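Side-chain contacts in nonribosomal peptide synthase (Streptomyces sp. MJ635-86F5, PDB 5JJP), which adenylates aliphatic beta-amino acids, probably at the expense of ATP, as a member of the nonribosomal peptide synthase adenylation enzymes: residues D365-D368 against A372-G375; A425-D428 against R432-F435. All coordinates share one frame; numbering follows the deposited sequence.

Contact 1: D365-D368 against A372-G375; sequences DVYD and APVG
Y367 and P373 form a single beta bridge where the chain turns back beyond the end of strand 363-367, making a short hairpin-like return with 372-375 as its irregular arm. Backbone bonds fasten both ends of the bridge. V374 N donates to V366 O at 3.0 Å, and D368 N gives a short bond of 2.7 Å to A372 O, close to straight at 163°. Aspartate suits the turn because its side chain can accept backbone N-H groups. With chi1 at 73°, the CG of D368 sits between its own backbone N and carbonyl carbon, and OD1 takes the N-H of A372 at 3.0 Å from above the carboxylate plane. The same OD1 accepts E370 N, the bond of an Asx turn. Without its carboxylate, as with an alanine here, the N-H groups of A372 and E370 would probably lose their shared acceptor and the turn be less firmly held. The aromatic contact is a CH-pi one: P373 CA lies over a face of the Y367 ring, 4.1 Å from its centroid, while P373 CD comes within 3.9 Å of Y367 CE2 near the ring's rim. Y384 stacks on this ring too. The buried valines, compact and branched, add a second apolar contact: CG1 of V366 meets CG2 of V374 at 3.4 Å, a closeness left uncertain by the unstaggered chi1 of V366, 135°.

Contact 2: A425-D428 against R432-F435; sequences AYRD and RLYF
Y426 and D428 both place CG between backbone N and carbonyl carbon (chi1 63° and 67°), and these turns bring the tyrosine ring and the carboxylate to Y434 on the opposite strand. The two segments are the antiparallel arms of the beta hairpin 417-427/433-438, and Y426 and Y434 form a hydrogen-bonded pair, with N-H...O bonds in both directions. Their rings are nearly parallel, planes 7° apart, but slid so far that they barely overlap. What lies over the Y426 face is instead CB of Y434, 3.7 Å from the ring centroid. Past it, the OH of Y434 donates to OD2 of D428 at 2.8 Å, reaching it on the anti side and somewhat out of the carboxylate plane. The other oxygen, OD1, accepts R432 N at 2.9 Å, and weakly G431 N, while D428 N bonds to R432 O at 2.9 Å. The other sheet face suits aliphatic groups: A425, apolar and buried beside L433, V366 and I383, and L433, whose CD2 lies 3.9 Å from CG of R427 and whose side chain also meets M364, V366 and I383. The guanidinium of R427 leads off to V374 O. Each carboxylate oxygen of D428 thus holds a different group, OD1 the turn and OD2 the phenol, which would limit its rotation and probably stabilise its negative charge.

Contacts 1 and 2 belong to the same antiparallel sheet and are both partly buried. Each uses an aspartate beyond a strand end to tie the returning chain, D368 to A372 and D428 to R432, by the same pair of bonds. They differ beyond that turn. Contact 1 closes on a single bridge with an irregular, proline-bearing arm, whereas contact 2 is a regular strand pair whose aspartate also holds a tyrosine hydroxyl. The buried sides converge, V366 packing on A425 and L433. R427 spans the two: its NH2 probably bonds to V374 O, and its NE makes a long, weak ion pair with D365.

Contact 1: D365-D368 against A372-G375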
ATOM      1  N   ASP A 365     -19.271  10.733   1.461  1.00 31.24           N
ATOM      2  CA  ASP A 365     -20.729  10.803   1.441  1.00 31.96           C
ATOM      3  C   ASP A 365     -21.212  10.426   0.052  1.00 31.34           C
ATOM      4  O   ASP A 365     -20.413  10.244  -0.867  1.00 25.06           O
ATOM      5  CB  ASP A 365     -21.213  12.209   1.819  1.00 32.82           C
ATOM      6  CG  ASP A 365     -22.701  12.238   2.296  1.00 34.86           C
ATOM      7  OD1 ASP A 365     -23.346  11.153   2.479  1.00 29.89           O
ATOM      8  OD2 ASP A 365     -23.217  13.374   2.452  1.00 37.89           O
ATOM      9  N   VAL A 366     -22.529  10.314  -0.093  1.00 30.95           N
ATOM     10  CA  VAL A 366     -23.132   9.684  -1.264  1.00 31.20           C
ATOM     11  C   VAL A 366     -23.851  10.792  -2.043  1.00 31.59           C
ATOM     12  O   VAL A 366     -24.444  11.678  -1.432  1.00 29.71           O
ATOM     13  CB  VAL A 366     -23.965   8.505  -0.748  1.00 33.82           C
ATOM     14  CG1 VAL A 366     -25.314   8.416  -1.380  1.00 35.88           C
ATOM     15  CG2 VAL A 366     -23.189   7.215  -0.924  1.00 34.23           C
ATOM     16  N   TYR A 367     -23.718  10.789  -3.373  1.00 30.43           N
ATOM     17  CA  TYR A 367     -24.188  11.899  -4.228  1.00 29.68           C
ATOM     18  C   TYR A 367     -25.061  11.422  -5.341  1.00 29.68           C
ATOM     19  O   TYR A 367     -24.803  10.384  -5.908  1.00 28.31           O
ATOM     20  CB  TYR A 367     -23.017  12.666  -4.836  1.00 29.43           C
ATOM     21  CG  TYR A 367     -22.420  13.676  -3.859  1.00 30.78           C
ATOM     22  CD1 TYR A 367     -21.611  13.255  -2.805  1.00 31.50           C
ATOM     23  CD2 TYR A 367     -22.707  15.026  -3.956  1.00 29.41           C
ATOM     24  CE1 TYR A 367     -21.102  14.145  -1.882  1.00 30.26           C
ATOM     25  CE2 TYR A 367     -22.202  15.917  -3.044  1.00 30.53           C
ATOM     26  CZ  TYR A 367     -21.417  15.472  -1.990  1.00 30.30           C
ATOM     27  OH  TYR A 367     -20.881  16.381  -1.105  1.00 33.73           O
ATOM     28  N   ASP A 368     -26.117  12.187  -5.654  1.00 31.74           N
ATOM     29  CA  ASP A 368     -26.984  11.817  -6.779  1.00 35.48           C
ATOM     30  C   ASP A 368     -26.302  12.131  -8.129  1.00 35.30           C
ATOM     31  O   ASP A 368     -25.230  12.724  -8.178  1.00 30.07           O
ATOM     32  CB  ASP A 368     -28.385  12.461  -6.681  1.00 37.57           C
ATOM     33  CG  ASP A 368     -28.394  13.970  -6.985  1.00 37.56           C
ATOM     34  OD1 ASP A 368     -27.488  14.498  -7.662  1.00 36.37           O
ATOM     35  OD2 ASP A 368     -29.317  14.645  -6.487  1.00 38.68           O
ATOM     36  N   ALA A 372     -25.676  16.484  -6.351  1.00 32.51           N
ATOM     37  CA  ALA A 372     -26.157  16.914  -5.025  1.00 35.03           C
ATOM     38  C   ALA A 372     -26.123  15.756  -4.028  1.00 31.32           C
ATOM     39  O   ALA A 372     -26.241  14.601  -4.430  1.00 31.88           O
ATOM     40  CB  ALA A 372     -27.560  17.475  -5.109  1.00 35.66           C
ATOM     41  N   PRO A 373     -25.924  16.058  -2.739  1.00 32.00           N
ATOM     42  CA  PRO A 373     -25.819  14.996  -1.733  1.00 34.18           C
ATOM     43  C   PRO A 373     -27.149  14.339  -1.525  1.00 36.95           C
ATOM     44  O   PRO A 373     -28.158  15.007  -1.444  1.00 39.30           O
ATOM     45  CB  PRO A 373     -25.374  15.715  -0.458  1.00 34.76           C
ATOM     46  CG  PRO A 373     -25.672  17.151  -0.672  1.00 35.97           C
ATOM     47  CD  PRO A 373     -25.730  17.400  -2.165  1.00 35.05           C
ATOM     48  N   VAL A 374     -27.145  13.021  -1.464  1.00 43.61           N
ATOM     49  CA  VAL A 374     -28.356  12.277  -1.292  1.00 44.69           C
ATOM     50  C   VAL A 374     -29.019  12.689   0.010  1.00 54.59           C
ATOM     51  O   VAL A 374     -28.385  12.749   1.049  1.00 55.22           O
ATOM     52  CB  VAL A 374     -28.056  10.803  -1.329  1.00 44.07           C
ATOM     53  CG1 VAL A 374     -29.250   9.993  -0.847  1.00 45.27           C
ATOM     54  CG2 VAL A 374     -27.667  10.421  -2.761  1.00 45.25           C
ATOM     55  N   GLY A 375     -30.302  13.035  -0.071  1.00 68.25           N
ATOM     56  CA  GLY A 375     -30.989  13.649   1.054  1.00 70.45           C
ATOM     57  C   GLY A 375     -31.376  12.690   2.160  1.00 74.82           C
ATOM     58  O   GLY A 375     -31.478  13.110   3.311  1.00 76.74           O
TER

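Contact 2: A425-D428 against R432-F435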
ATOM      1  N   ALA A 425     -23.413   3.442  -3.247  1.00 23.23           N
ATOM      2  CA  ALA A 425     -23.679   3.097  -1.872  1.00 27.27           C
ATOM      3  C   ALA A 425     -24.881   3.871  -1.346  1.00 26.81           C
ATOM      4  O   ALA A 425     -25.298   4.851  -1.927  1.00 26.27           O
ATOM      5  CB  ALA A 425     -22.441   3.379  -0.992  1.00 26.98           C
ATOM      6  N   TYR A 426     -25.415   3.417  -0.229  1.00 29.90           N
ATOM      7  CA  TYR A 426     -26.427   4.166   0.499  1.00 32.16           C
ATOM      8  C   TYR A 426     -25.932   4.322   1.917  1.00 36.05           C
ATOM      9  O   TYR A 426     -24.982   3.637   2.356  1.00 34.96           O
ATOM     10  CB  TYR A 426     -27.817   3.465   0.501  1.00 30.36           C
ATOM     11  CG  TYR A 426     -27.822   2.111   1.190  1.00 28.54           C
ATOM     12  CD1 TYR A 426     -27.656   0.926   0.447  1.00 28.52           C
ATOM     13  CD2 TYR A 426     -27.945   2.008   2.571  1.00 28.71           C
ATOM     14  CE1 TYR A 426     -27.616  -0.329   1.068  1.00 28.54           C
ATOM     15  CE2 TYR A 426     -27.911   0.747   3.200  1.00 30.00           C
ATOM     16  CZ  TYR A 426     -27.743  -0.411   2.431  1.00 28.29           C
ATOM     17  OH  TYR A 426     -27.700  -1.649   3.028  1.00 32.22           O
ATOM     18  N   ARG A 427     -26.614   5.218   2.623  1.00 40.07           N
ATOM     19  CA  ARG A 427     -26.282   5.639   3.967  1.00 43.42           C
ATOM     20  C   ARG A 427     -27.362   5.095   4.919  1.00 42.37           C
ATOM     21  O   ARG A 427     -28.515   5.001   4.536  1.00 37.72           O
ATOM     22  CB  ARG A 427     -26.272   7.170   3.955  1.00 49.82           C
ATOM     23  CG  ARG A 427     -25.570   7.836   5.128  1.00 62.49           C
ATOM     24  CD  ARG A 427     -26.074   9.266   5.339  1.00 68.70           C
ATOM     25  NE  ARG A 427     -26.009  10.045   4.110  1.00 76.58           N
ATOM     26  CZ  ARG A 427     -27.041  10.613   3.493  1.00 88.11           C
ATOM     27  NH1 ARG A 427     -28.283  10.531   3.976  1.00100.99           N
ATOM     28  NH2 ARG A 427     -26.824  11.286   2.368  1.00 88.47           N
ATOM     29  N   ASP A 428     -26.988   4.706   6.137  1.00 45.45           N
ATOM     30  CA  ASP A 428     -27.992   4.412   7.176  1.00 46.67           C
ATOM     31  C   ASP A 428     -28.338   5.685   7.937  1.00 49.34           C
ATOM     32  O   ASP A 428     -27.818   6.758   7.610  1.00 56.82           O
ATOM     33  CB  ASP A 428     -27.556   3.261   8.114  1.00 44.10           C
ATOM     34  CG  ASP A 428     -26.348   3.599   9.014  1.00 45.99           C
ATOM     35  OD1 ASP A 428     -25.944   4.777   9.185  1.00 45.99           O
ATOM     36  OD2 ASP A 428     -25.793   2.643   9.595  1.00 45.93           O
ATOM     37  N   ARG A 432     -23.436   5.959   8.275  1.00 51.12           N
ATOM     38  CA  ARG A 432     -22.521   4.968   7.738  1.00 46.53           C
ATOM     39  C   ARG A 432     -22.945   4.575   6.329  1.00 40.36           C
ATOM     40  O   ARG A 432     -24.137   4.531   6.017  1.00 45.17           O
ATOM     41  CB  ARG A 432     -22.471   3.731   8.651  1.00 48.16           C
ATOM     42  CG  ARG A 432     -21.970   4.045  10.056  1.00 51.98           C
ATOM     43  CD  ARG A 432     -21.734   2.779  10.867  1.00 53.20           C
ATOM     44  NE  ARG A 432     -20.855   3.036  12.014  1.00 54.54           N
ATOM     45  CZ  ARG A 432     -21.251   3.535  13.192  1.00 60.14           C
ATOM     46  NH1 ARG A 432     -22.537   3.855  13.418  1.00 55.07           N
ATOM     47  NH2 ARG A 432     -20.350   3.727  14.153  1.00 57.62           N
ATOM     48  N   LEU A 433     -21.975   4.235   5.494  1.00 30.76           N
ATOM     49  CA  LEU A 433     -22.280   3.800   4.155  1.00 28.69           C
ATOM     50  C   LEU A 433     -22.295   2.297   4.014  1.00 25.42           C
ATOM     51  O   LEU A 433     -21.731   1.562   4.833  1.00 22.99           O
ATOM     52  CB  LEU A 433     -21.274   4.398   3.154  1.00 27.99           C
ATOM     53  CG  LEU A 433     -21.102   5.906   3.184  1.00 28.87           C
ATOM     54  CD1 LEU A 433     -20.211   6.370   2.050  1.00 29.47           C
ATOM     55  CD2 LEU A 433     -22.456   6.589   3.111  1.00 29.39           C
ATOM     56  N   TYR A 434     -22.921   1.862   2.928  1.00 28.46           N
ATOM     57  CA  TYR A 434     -23.019   0.423   2.557  1.00 32.25           C
ATOM     58  C   TYR A 434     -22.758   0.308   1.062  1.00 31.99           C
ATOM     59  O   TYR A 434     -23.476   0.874   0.240  1.00 35.04           O
ATOM     60  CB  TYR A 434     -24.406  -0.170   2.946  1.00 31.91           C
ATOM     61  CG  TYR A 434     -24.657  -0.125   4.455  1.00 32.12           C
ATOM     62  CD1 TYR A 434     -24.535  -1.256   5.255  1.00 33.35           C
ATOM     63  CD2 TYR A 434     -24.967   1.065   5.069  1.00 33.69           C
ATOM     64  CE1 TYR A 434     -24.726  -1.197   6.636  1.00 35.37           C
ATOM     65  CE2 TYR A 434     -25.144   1.141   6.429  1.00 37.75           C
ATOM     66  CZ  TYR A 434     -25.042   0.014   7.207  1.00 35.80           C
ATOM     67  OH  TYR A 434     -25.231   0.158   8.552  1.00 40.03           O
ATOM     68  N   PHE A 435     -21.716  -0.424   0.721  1.00 35.44           N
ATOM     69  CA  PHE A 435     -21.292  -0.569  -0.653  1.00 37.55           C
ATOM     70  C   PHE A 435     -22.292  -1.368  -1.484  1.00 37.91           C
ATOM     71  O   PHE A 435     -22.693  -2.429  -1.072  1.00 41.13           O
ATOM     72  CB  PHE A 435     -19.917  -1.249  -0.656  1.00 39.38           C
ATOM     73  CG  PHE A 435     -19.368  -1.518  -2.033  1.00 39.20           C
ATOM     74  CD1 PHE A 435     -18.964  -0.475  -2.851  1.00 40.39           C
ATOM     75  CD2 PHE A 435     -19.265  -2.811  -2.507  1.00 40.48           C
ATOM     76  CE1 PHE A 435     -18.456  -0.719  -4.108  1.00 41.94           C
ATOM     77  CE2 PHE A 435     -18.765  -3.064  -3.768  1.00 41.81           C
ATOM     78  CZ  PHE A 435     -18.353  -2.016  -4.569  1.00 41.51           C
TER